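Local coordinates for AGR_C_4470p (Agrobacterium tumefaciens str. C58, PDB 2HQV), which is of unknown function but belongs to the ChuX/HutX family of haem-utilisation proteins, which suggests a role in binding or handling haem, at residues F161-R164 and L170-G173. Numbering follows the deposited sequence.
Sequences FVRR and LLAG
L171 N and R163 O form the one hydrogen bond between segments 161-164 and 170-173, beside a single beta bridge that pairs R164 with L170, CA to CA 4.2 Å. The bridge closes the connection between antiparallel strand 156-161 and the C-terminal helix 172-185 of this ChuX/HutX-family fold, with L171 in the N-cap position. L171 N donates to R163 O at 2.9 Å, and the N-H...O angle of 176° marks a nearly straight bond. The same carbonyl oxygen also receives a CA-H...O contact from L170 CA at 3.5 Å, so two consecutive residues converge on one acceptor.

The apolar contacts lie around this bridge. L171 CD1 presses on R163 CB at 3.4 Å, a close approach at the aliphatic root of the arginine. Bends at chi2 and chi3 carry the rest of that chain away from L171, and its NH1 forms a salt bridge with E84. The V162 CB points toward segment 170-173; with CG1 anti to the backbone N (chi1 168°), this methyl meets L170 CD2 at 4.2 Å, the two side chains crossing nearly at right angles. V162 also packs on F178 of the helix.

R164 reaches L170 through an extended chain from CG to NE. Its guanidinium is held by hydrogen bonds from NH2 to R143 O and from NH1 to K168 O, two backbone acceptors that restrict its rotation. L170 CD2 sits over the centre of one guanidinium face, 4.1 Å from R164 CZ.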
loop_
_atom_site.group_PDB
_atom_site.type_symbol
_atom_site.label_atom_id
_atom_site.label_comp_id
_atom_site.label_asym_id
_atom_site.label_seq_id
_atom_site.Cartn_x
_atom_site.Cartn_y
_atom_site.Cartn_z
ATOM N N PHE A 161 -7.583 -5.310 11.159
ATOM C CA PHE A 161 -8.602 -4.808 12.064
ATOM C C PHE A 161 -9.682 -5.824 12.382
ATOM O O PHE A 161 -10.054 -6.635 11.537
ATOM C CB PHE A 161 -9.276 -3.569 11.469
ATOM C CG PHE A 161 -8.511 -2.307 11.682
ATOM C CD1 PHE A 161 -8.833 -1.460 12.735
ATOM C CD2 PHE A 161 -7.444 -1.976 10.853
ATOM C CE1 PHE A 161 -8.103 -0.294 12.964
ATOM C CE2 PHE A 161 -6.704 -0.808 11.074
ATOM C CZ PHE A 161 -7.038 0.031 12.134
ATOM N N VAL A 162 -10.174 -5.771 13.616
ATOM C CA VAL A 162 -11.269 -6.631 14.041
ATOM C C VAL A 162 -12.507 -5.993 13.392
ATOM O O VAL A 162 -12.660 -4.773 13.407
ATOM C CB VAL A 162 -11.412 -6.615 15.583
ATOM C CG1 VAL A 162 -12.718 -7.275 16.002
ATOM C CG2 VAL A 162 -10.238 -7.357 16.211
ATOM N N ARG A 163 -13.376 -6.810 12.814
ATOM C CA ARG A 163 -14.572 -6.296 12.150
ATOM C C ARG A 163 -15.703 -5.922 13.097
ATOM O O ARG A 163 -15.681 -6.256 14.278
ATOM C CB ARG A 163 -15.091 -7.321 11.140
ATOM C CG ARG A 163 -14.094 -7.676 10.054
ATOM C CD ARG A 163 -13.755 -6.473 9.195
ATOM N NE ARG A 163 -14.867 -6.072 8.339
ATOM C CZ ARG A 163 -15.393 -6.846 7.398
ATOM N NH1 ARG A 163 -14.905 -8.062 7.195
ATOM N NH2 ARG A 163 -16.397 -6.402 6.651
ATOM N N ARG A 164 -16.691 -5.218 12.549
ATOM C CA ARG A 164 -17.870 -4.789 13.289
ATOM C C ARG A 164 -19.093 -5.465 12.668
ATOM O O ARG A 164 -19.076 -5.828 11.490
ATOM C CB ARG A 164 -18.016 -3.271 13.200
ATOM C CG ARG A 164 -16.921 -2.515 13.920
ATOM C CD ARG A 164 -16.918 -1.044 13.552
ATOM N NE ARG A 164 -15.835 -0.330 14.222
ATOM C CZ ARG A 164 -15.812 -0.048 15.521
ATOM N NH1 ARG A 164 -16.818 -0.415 16.304
ATOM N NH2 ARG A 164 -14.770 0.595 16.039
ATOM N N LEU A 170 -18.031 -4.159 17.675
ATOM C CA LEU A 170 -16.963 -5.103 17.361
ATOM C C LEU A 170 -17.506 -6.528 17.435
ATOM O O LEU A 170 -18.168 -6.891 18.402
ATOM C CB LEU A 170 -15.801 -4.924 18.346
ATOM C CG LEU A 170 -15.041 -3.595 18.285
ATOM C CD1 LEU A 170 -14.127 -3.452 19.491
ATOM C CD2 LEU A 170 -14.242 -3.534 17.005
ATOM N N LEU A 171 -17.245 -7.327 16.407
ATOM C CA LEU A 171 -17.721 -8.706 16.389
ATOM C C LEU A 171 -17.256 -9.444 17.644
ATOM O O LEU A 171 -16.058 -9.581 17.898
ATOM C CB LEU A 171 -17.237 -9.419 15.118
ATOM C CG LEU A 171 -17.972 -8.978 13.845
ATOM C CD1 LEU A 171 -17.243 -9.481 12.604
ATOM C CD2 LEU A 171 -19.404 -9.510 13.883
ATOM N N ALA A 172 -18.224 -9.918 18.424
ATOM C CA ALA A 172 -17.966 -10.613 19.683
ATOM C C ALA A 172 -16.912 -11.716 19.656
ATOM O O ALA A 172 -15.897 -11.626 20.346
ATOM C CB ALA A 172 -19.280 -11.169 20.235
ATOM N N GLY A 173 -17.156 -12.764 18.875
ATOM C CA GLY A 173 -16.213 -13.867 18.808
ATOM C C GLY A 173 -14.802 -13.470 18.407
ATOM O O GLY A 173 -13.818 -13.920 19.000
#